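CAG pathogenicity island protein 13 (Helicobacter pylori, PDB 2G3V) is of unknown function but is encoded in the cag pathogenicity island, which specifies a type IV secretion system, and folds as a compact, mainly helical single chain. Local coordinates at residues A[39-44]-A[117-122]; A[60-65]-A[84-89]; A[101-104]-A[108-111]. One frame throughout, in Å; residues are numbered along the deposited sequence.

Contact 1 (A[39-44]-A[117-122]); sequences KKIIDQ and SILGIF
I41, on the inward side of helix 35-57, presents its CD1 methyl to L119, a leucine of the loop that follows helix 82-105. I41 CD1 and L119 CD1 lie 4.2 Å apart, an ordinary apolar contact between the ends of two side chains set at a slant to each other. The second branch of I41 joins more loosely: its CG2 comes within 4.4 Å of L119 CD2. R116, in the same loop, also touches I41. This is plain packing inside an all-alpha fold, in which a piece of the long connection between helices 82-105 and 128-133 is laid against the first long helix, with L119 as its main point of entry; I45 and M48 of that helix also touch L119. One turn on from I41, the partly exposed Q44 reaches the same leucine. The amide nitrogen Q44 NE2 stands 4.2 Å from L119 CD1, a van der Waals contact of the amide nitrogen with a methyl. The Q44 side chain leaves the backbone at an unusual first torsion, chi1 -111°, and is extended beyond it, which brings NE2 beside the L119 CD1 methyl.

Contact 2 (A[60-65]-A[84-89]); sequences GALDKV and KFKKVY
L62 carries the whole first-segment side of this contact, forking its two methyls between F85, K86 and Y89. Its CG is anti to the backbone N (chi1 170°), which swings the fork out of helix 59-69 toward helix 82-105. The CD1 branch serves the buried side. L62 CD1 rests 4.0 Å from F85 CB, the two side chains crossing at about a right angle, while the end of the F85 side chain leads away from L62; that side chain also touches L66, M70, I80 and I143. The same methyl approaches the Y89 ring obliquely, 4.4 Å from Y89 CE2. The far end of that tyrosine is held elsewhere, its OH hydrogen-bonded to the backbone O of F125, and M55 of helix 35-57 joins L62 in the core. The two helix segments are nearly perpendicular, 108° between their directions, with axes 11.2 Å apart at closest approach. Within this mainly helical fold L62 joins the two segments, and L66 and K59 of its own helix extend the contact. The CD2 branch faces the more open side, where K86 is partly exposed and its aliphatic part passes the leucine at a slant. L62 CD2 is modelled 3.4 Å from K86 CE, unusually short, so the exact length is uncertain. K86 bends at its third torsion (chi3 -59°), and its NZ stays 4.1 Å from L62 CD2; H56 and K59 also touch its side chain.

Contact 3 (A[101-104]-A[108-111]); sequences HAIA and NFLF
I103 and L110 meet through torsions that bring both side chains against each other. I103 has CG1 beside its backbone N and anti to the carbonyl carbon (chi1 -68°), with CD1 extended beyond it, so that the CG1-CD1 arm reaches out from the last turns of helix 82-105. L110 makes the same choice, its CG standing beside its own N and opposite the carbonyl carbon; its backbone has a positive phi, 89°, where the chain turns sharply, and its CD1 branch comes back to the isoleucine. The two side chains run at a slant to each other. I103 CD1 and L110 CD1 are modelled only 3.2 Å apart, and I103 CG1 is 3.5 Å from L110 CD1; both are below normal carbon contact, so the methyl positions are somewhat doubtful, although close packing is clear. L110 CG is more comfortable, 4.0 Å from I103 CG1.

F109 uses a different torsion. With chi1 at -176°, its CG points opposite the backbone N, which brings the ring edge to I103. I103 CG1 meets this edge near the ring plane, with 4.0 Å to F109 CD2. A102 adds a marginal approach on the helix side, its CB 4.5 Å from F109 CD2. The ring also pairs edge-to-face with Y166 of helix 160-168 and touches M158. I103 itself is backed by I42 and I45 of helix 35-57, placing it between that helix and the loop.

The contact is structural packing within an all-alpha fold: the loop after helix 82-105 folds back over a few residues, so that F109 and L110 pack on I103 in the last turn of the helix they have just left, where that isoleucine also meets helix 35-57.

In the fold
From the N terminus, helix 35-57 supplies the first half of contact 1, whose partner comes much later, at 117-122; the long loop this closes encloses both other contacts. Within it, contact 2 closes a short excursion, joining helix 59-69 to the start of helix 82-105. That helix then runs to its far end, where contact 3 closes a tight return. Contacts 2 and 3 follow in series, about 28 Å apart between centres, on opposite sides of the chain's centre. Contacts 1 and 3 touch directly: I118 CD1 packs 3.7 Å from F109 CE2, and I41 also meets L110, so the two contacts form one continuous patch of apolar packing joining helix 35-57, helix 82-105 and the loop.

Contact 1 (A[39-44]-A[117-122])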
loop_
_atom_site.group_PDB
_atom_site.type_symbol
_atom_site.label_atom_id
_atom_site.label_comp_id
_atom_site.label_asym_id
_atom_site.label_seq_id
_atom_site.Cartn_x
_atom_site.Cartn_y
_atom_site.Cartn_z
ATOM N N LYS A 39 -12.582 -9.521 1.615
ATOM C CA LYS A 39 -12.675 -8.815 2.892
ATOM C C LYS A 39 -11.339 -8.883 3.613
ATOM O O LYS A 39 -10.919 -7.931 4.283
ATOM C CB LYS A 39 -13.769 -9.434 3.773
ATOM C CG LYS A 39 -13.883 -8.797 5.160
ATOM C CD LYS A 39 -14.215 -7.292 5.093
ATOM C CE LYS A 39 -15.643 -7.020 4.583
ATOM N NZ LYS A 39 -16.045 -5.588 4.659
ATOM N N LYS A 40 -10.669 -10.017 3.476
ATOM C CA LYS A 40 -9.368 -10.197 4.087
ATOM C C LYS A 40 -8.454 -9.054 3.629
ATOM O O LYS A 40 -7.722 -8.453 4.421
ATOM C CB LYS A 40 -8.781 -11.532 3.653
ATOM C CG LYS A 40 -7.484 -11.884 4.342
ATOM C CD LYS A 40 -6.834 -13.090 3.702
ATOM C CE LYS A 40 -5.600 -13.546 4.488
ATOM N NZ LYS A 40 -4.515 -12.519 4.529
ATOM N N ILE A 41 -8.506 -8.758 2.336
ATOM C CA ILE A 41 -7.704 -7.681 1.757
ATOM C C ILE A 41 -8.137 -6.317 2.313
ATOM O O ILE A 41 -7.304 -5.532 2.735
ATOM C CB ILE A 41 -7.847 -7.643 0.214
ATOM C CG1 ILE A 41 -7.518 -9.012 -0.385
ATOM C CG2 ILE A 41 -6.974 -6.547 -0.371
ATOM C CD1 ILE A 41 -6.056 -9.352 -0.465
ATOM N N ILE A 42 -9.445 -6.054 2.308
ATOM C CA ILE A 42 -10.014 -4.794 2.808
ATOM C C ILE A 42 -9.679 -4.479 4.269
ATOM O O ILE A 42 -9.335 -3.347 4.604
ATOM C CB ILE A 42 -11.545 -4.801 2.636
ATOM C CG1 ILE A 42 -11.881 -5.005 1.149
ATOM C CG2 ILE A 42 -12.153 -3.495 3.170
ATOM C CD1 ILE A 42 -13.397 -5.034 0.836
ATOM N N ASP A 43 -9.790 -5.472 5.141
ATOM C CA ASP A 43 -9.473 -5.254 6.547
ATOM C C ASP A 43 -7.996 -4.937 6.707
ATOM O O ASP A 43 -7.614 -4.136 7.567
ATOM C CB ASP A 43 -9.827 -6.477 7.376
ATOM C CG ASP A 43 -11.305 -6.773 7.358
ATOM O OD1 ASP A 43 -12.082 -5.847 7.040
ATOM O OD2 ASP A 43 -11.686 -7.921 7.667
ATOM N N GLN A 44 -7.166 -5.549 5.866
ATOM C CA GLN A 44 -5.735 -5.307 5.912
ATOM C C GLN A 44 -5.391 -3.873 5.514
ATOM O O GLN A 44 -4.488 -3.252 6.068
ATOM C CB GLN A 44 -5.000 -6.272 4.985
ATOM C CG GLN A 44 -4.152 -7.310 5.693
ATOM C CD GLN A 44 -3.338 -8.136 4.717
ATOM O OE1 GLN A 44 -3.843 -9.084 4.098
ATOM N NE2 GLN A 44 -2.066 -7.767 4.554
ATOM N N SER A 117 -1.381 -7.290 -5.012
ATOM C CA SER A 117 -0.121 -6.604 -5.276
ATOM C C SER A 117 -0.213 -5.114 -4.967
ATOM O O SER A 117 0.792 -4.412 -4.950
ATOM C CB SER A 117 0.300 -6.798 -6.730
ATOM O OG SER A 117 -0.642 -6.210 -7.605
ATOM N N ILE A 118 -1.420 -4.629 -4.726
ATOM C CA ILE A 118 -1.610 -3.217 -4.394
ATOM C C ILE A 118 -1.056 -2.996 -2.990
ATOM O O ILE A 118 -0.575 -1.913 -2.657
ATOM C CB ILE A 118 -3.103 -2.842 -4.405
ATOM C CG1 ILE A 118 -3.688 -3.125 -5.784
ATOM C CG2 ILE A 118 -3.286 -1.361 -4.052
ATOM C CD1 ILE A 118 -5.178 -2.910 -5.837
ATOM N N LEU A 119 -1.113 -4.049 -2.191
ATOM C CA LEU A 119 -0.651 -4.046 -0.807
ATOM C C LEU A 119 0.845 -3.764 -0.731
ATOM O O LEU A 119 1.325 -3.126 0.222
ATOM C CB LEU A 119 -0.961 -5.390 -0.143
ATOM C CG LEU A 119 -2.441 -5.770 -0.038
ATOM C CD1 LEU A 119 -2.573 -7.217 0.410
ATOM C CD2 LEU A 119 -3.147 -4.838 0.933
ATOM N N GLY A 120 1.606 -4.212 -1.727
ATOM C CA GLY A 120 3.045 -3.999 -1.758
ATOM C C GLY A 120 3.496 -2.546 -1.653
ATOM O O GLY A 120 4.665 -2.258 -1.385
ATOM N N ILE A 121 2.580 -1.616 -1.859
ATOM C CA ILE A 121 2.931 -0.216 -1.749
ATOM C C ILE A 121 3.050 0.205 -0.292
ATOM O O ILE A 121 3.858 1.061 0.049
ATOM C CB ILE A 121 1.875 0.659 -2.431
ATOM C CG1 ILE A 121 1.931 0.420 -3.937
ATOM C CG2 ILE A 121 2.087 2.135 -2.084
ATOM C CD1 ILE A 121 0.855 1.145 -4.696
ATOM N N PHE A 122 2.265 -0.429 0.570
ATOM C CA PHE A 122 2.235 -0.055 1.975
ATOM C C PHE A 122 3.038 -0.912 2.940
ATOM O O PHE A 122 3.451 -0.424 3.989
ATOM C CB PHE A 122 0.775 0.018 2.426
ATOM C CG PHE A 122 -0.116 0.753 1.458
ATOM C CD1 PHE A 122 -0.068 2.137 1.359
ATOM C CD2 PHE A 122 -0.933 0.048 0.574
ATOM C CE1 PHE A 122 -0.811 2.815 0.387
ATOM C CE2 PHE A 122 -1.685 0.717 -0.407
ATOM C CZ PHE A 122 -1.618 2.100 -0.500
#

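Contact 2 (A[60-65]-A[84-89])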
loop_
_atom_site.group_PDB
_atom_site.type_symbol
_atom_site.label_atom_id
_atom_site.label_comp_id
_atom_site.label_asym_id
_atom_site.label_seq_id
_atom_site.Cartn_x
_atom_site.Cartn_y
_atom_site.Cartn_z
ATOM N N GLY A 60 3.875 9.527 20.678
ATOM C CA GLY A 60 4.324 8.396 21.451
ATOM C C GLY A 60 4.281 7.193 20.537
ATOM O O GLY A 60 5.195 6.357 20.545
ATOM N N ALA A 61 3.223 7.108 19.736
ATOM C CA ALA A 61 3.054 5.978 18.822
ATOM C C ALA A 61 4.190 5.820 17.831
ATOM O O ALA A 61 4.687 4.713 17.631
ATOM C CB ALA A 61 1.738 6.089 18.076
ATOM N N LEU A 62 4.602 6.920 17.205
ATOM C CA LEU A 62 5.685 6.864 16.234
ATOM C C LEU A 62 7.029 6.478 16.822
ATOM O O LEU A 62 7.786 5.698 16.214
ATOM C CB LEU A 62 5.830 8.204 15.527
ATOM C CG LEU A 62 7.067 8.392 14.648
ATOM C CD1 LEU A 62 7.036 7.420 13.490
ATOM C CD2 LEU A 62 7.080 9.818 14.136
ATOM N N ASP A 63 7.351 7.023 17.992
ATOM C CA ASP A 63 8.637 6.707 18.599
ATOM C C ASP A 63 8.636 5.265 19.078
ATOM O O ASP A 63 9.660 4.563 19.020
ATOM C CB ASP A 63 8.922 7.615 19.795
ATOM C CG ASP A 63 10.282 7.331 20.411
ATOM O OD1 ASP A 63 11.284 7.858 19.888
ATOM O OD2 ASP A 63 10.354 6.559 21.396
ATOM N N LYS A 64 7.470 4.838 19.553
ATOM C CA LYS A 64 7.291 3.491 20.072
ATOM C C LYS A 64 7.417 2.439 18.980
ATOM O O LYS A 64 7.894 1.325 19.229
ATOM C CB LYS A 64 5.929 3.367 20.766
ATOM C CG LYS A 64 5.605 1.946 21.150
ATOM C CD LYS A 64 4.170 1.773 21.572
ATOM C CE LYS A 64 3.793 0.295 21.531
ATOM N NZ LYS A 64 3.974 -0.273 20.165
ATOM N N VAL A 65 6.995 2.790 17.772
ATOM C CA VAL A 65 7.088 1.858 16.650
ATOM C C VAL A 65 8.536 1.771 16.128
ATOM O O VAL A 65 9.007 0.692 15.758
ATOM C CB VAL A 65 6.094 2.268 15.503
ATOM C CG1 VAL A 65 6.328 1.435 14.252
ATOM C CG2 VAL A 65 4.645 2.080 15.979
ATOM N N LYS A 84 10.821 13.029 9.353
ATOM C CA LYS A 84 10.718 12.524 7.989
ATOM C C LYS A 84 9.767 11.325 7.935
ATOM O O LYS A 84 9.069 11.099 6.940
ATOM C CB LYS A 84 12.106 12.119 7.467
ATOM C CG LYS A 84 12.217 12.091 5.945
ATOM C CD LYS A 84 13.538 11.524 5.469
ATOM C CE LYS A 84 14.736 12.319 5.975
ATOM N NZ LYS A 84 14.773 13.691 5.423
ATOM N N PHE A 85 9.747 10.547 9.009
ATOM C CA PHE A 85 8.873 9.384 9.073
ATOM C C PHE A 85 7.432 9.841 9.103
ATOM O O PHE A 85 6.587 9.300 8.395
ATOM C CB PHE A 85 9.178 8.551 10.318
ATOM C CG PHE A 85 10.276 7.570 10.116
ATOM C CD1 PHE A 85 10.091 6.471 9.277
ATOM C CD2 PHE A 85 11.500 7.741 10.738
ATOM C CE1 PHE A 85 11.117 5.549 9.067
ATOM C CE2 PHE A 85 12.524 6.830 10.536
ATOM C CZ PHE A 85 12.334 5.727 9.697
ATOM N N LYS A 86 7.170 10.853 9.918
ATOM C CA LYS A 86 5.828 11.384 10.054
ATOM C C LYS A 86 5.302 11.842 8.697
ATOM O O LYS A 86 4.110 11.712 8.405
ATOM C CB LYS A 86 5.846 12.543 11.048
ATOM C CG LYS A 86 4.524 12.791 11.768
ATOM C CD LYS A 86 4.745 13.611 13.040
ATOM C CE LYS A 86 5.697 12.873 13.983
ATOM N NZ LYS A 86 5.971 13.575 15.277
ATOM N N LYS A 87 6.203 12.352 7.860
ATOM C CA LYS A 87 5.841 12.840 6.535
ATOM C C LYS A 87 5.238 11.768 5.638
ATOM O O LYS A 87 4.126 11.938 5.134
ATOM C CB LYS A 87 7.065 13.435 5.827
ATOM C CG LYS A 87 6.738 14.090 4.485
ATOM C CD LYS A 87 7.965 14.683 3.807
ATOM C CE LYS A 87 7.585 15.297 2.455
ATOM N NZ LYS A 87 8.723 15.980 1.762
ATOM N N VAL A 88 5.971 10.675 5.423
ATOM C CA VAL A 88 5.483 9.602 4.566
ATOM C C VAL A 88 4.171 9.051 5.083
ATOM O O VAL A 88 3.272 8.761 4.315
ATOM C CB VAL A 88 6.499 8.431 4.448
ATOM C CG1 VAL A 88 7.729 8.892 3.692
ATOM C CG2 VAL A 88 6.876 7.907 5.818
ATOM N N TYR A 89 4.056 8.933 6.397
ATOM C CA TYR A 89 2.853 8.382 6.992
ATOM C C TYR A 89 1.626 9.255 6.764
ATOM O O TYR A 89 0.499 8.761 6.710
ATOM C CB TYR A 89 3.099 8.109 8.474
ATOM C CG TYR A 89 3.953 6.876 8.680
ATOM C CD1 TYR A 89 3.512 5.629 8.234
ATOM C CD2 TYR A 89 5.200 6.951 9.307
ATOM C CE1 TYR A 89 4.277 4.490 8.406
ATOM C CE2 TYR A 89 5.985 5.809 9.479
ATOM C CZ TYR A 89 5.511 4.582 9.028
ATOM O OH TYR A 89 6.260 3.448 9.219
#

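Contact 3 (A[101-104]-A[108-111])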
loop_
_atom_site.group_PDB
_atom_site.type_symbol
_atom_site.label_atom_id
_atom_site.label_comp_id
_atom_site.label_asym_id
_atom_site.label_seq_id
_atom_site.Cartn_x
_atom_site.Cartn_y
_atom_site.Cartn_z
ATOM N N HIS A 101 -11.618 4.196 -0.878
ATOM C CA HIS A 101 -12.779 4.755 -1.574
ATOM C C HIS A 101 -12.933 4.139 -2.951
ATOM O O HIS A 101 -14.058 3.881 -3.396
ATOM C CB HIS A 101 -12.675 6.279 -1.688
ATOM C CG HIS A 101 -12.899 6.981 -0.393
ATOM N ND1 HIS A 101 -14.025 6.771 0.372
ATOM C CD2 HIS A 101 -12.129 7.853 0.298
ATOM C CE1 HIS A 101 -13.939 7.481 1.482
ATOM N NE2 HIS A 101 -12.797 8.146 1.462
ATOM N N ALA A 102 -11.802 3.916 -3.622
ATOM C CA ALA A 102 -11.804 3.289 -4.940
ATOM C C ALA A 102 -12.554 1.972 -4.793
ATOM O O ALA A 102 -13.476 1.684 -5.560
ATOM C CB ALA A 102 -10.382 3.032 -5.407
ATOM N N ILE A 103 -12.167 1.205 -3.770
ATOM C CA ILE A 103 -12.775 -0.080 -3.452
ATOM C C ILE A 103 -14.291 0.058 -3.237
ATOM O O ILE A 103 -15.074 -0.727 -3.766
ATOM C CB ILE A 103 -12.096 -0.695 -2.177
ATOM C CG1 ILE A 103 -10.650 -1.093 -2.507
ATOM C CG2 ILE A 103 -12.891 -1.923 -1.667
ATOM C CD1 ILE A 103 -9.823 -1.562 -1.323
ATOM N N ALA A 104 -14.710 1.058 -2.470
ATOM C CA ALA A 104 -16.131 1.275 -2.216
ATOM C C ALA A 104 -16.918 1.604 -3.492
ATOM O O ALA A 104 -17.897 0.947 -3.811
ATOM C CB ALA A 104 -16.305 2.404 -1.195
ATOM N N ASN A 108 -15.853 -4.367 -8.212
ATOM C CA ASN A 108 -14.894 -5.259 -8.871
ATOM C C ASN A 108 -13.419 -4.857 -8.835
ATOM O O ASN A 108 -12.573 -5.546 -9.402
ATOM C CB ASN A 108 -15.312 -5.500 -10.322
ATOM C CG ASN A 108 -16.600 -6.285 -10.437
ATOM O OD1 ASN A 108 -17.299 -6.200 -11.450
ATOM N ND2 ASN A 108 -16.918 -7.068 -9.409
ATOM N N PHE A 109 -13.105 -3.742 -8.189
ATOM C CA PHE A 109 -11.712 -3.331 -8.071
ATOM C C PHE A 109 -11.273 -4.271 -6.958
ATOM O O PHE A 109 -11.876 -4.266 -5.883
ATOM C CB PHE A 109 -11.636 -1.877 -7.624
ATOM C CG PHE A 109 -10.251 -1.337 -7.566
ATOM C CD1 PHE A 109 -9.629 -0.874 -8.718
ATOM C CD2 PHE A 109 -9.548 -1.324 -6.362
ATOM C CE1 PHE A 109 -8.315 -0.405 -8.677
ATOM C CE2 PHE A 109 -8.237 -0.860 -6.304
ATOM C CZ PHE A 109 -7.616 -0.399 -7.462
ATOM N N LEU A 110 -10.241 -5.069 -7.205
ATOM C CA LEU A 110 -9.793 -6.079 -6.238
ATOM C C LEU A 110 -10.622 -7.309 -6.620
ATOM O O LEU A 110 -11.307 -7.914 -5.793
ATOM C CB LEU A 110 -10.129 -5.700 -4.788
ATOM C CG LEU A 110 -9.416 -4.554 -4.075
ATOM C CD1 LEU A 110 -9.945 -4.498 -2.637
ATOM C CD2 LEU A 110 -7.904 -4.769 -4.083
ATOM N N PHE A 111 -10.534 -7.642 -7.901
ATOM C CA PHE A 111 -11.247 -8.733 -8.545
ATOM C C PHE A 111 -10.618 -10.106 -8.293
ATOM O O PHE A 111 -11.307 -11.072 -7.944
ATOM C CB PHE A 111 -11.264 -8.442 -10.051
ATOM C CG PHE A 111 -12.365 -9.137 -10.813
ATOM C CD1 PHE A 111 -13.704 -8.846 -10.556
ATOM C CD2 PHE A 111 -12.058 -10.039 -11.832
ATOM C CE1 PHE A 111 -14.720 -9.430 -11.301
ATOM C CE2 PHE A 111 -13.072 -10.641 -12.593
ATOM C CZ PHE A 111 -14.408 -10.333 -12.327
#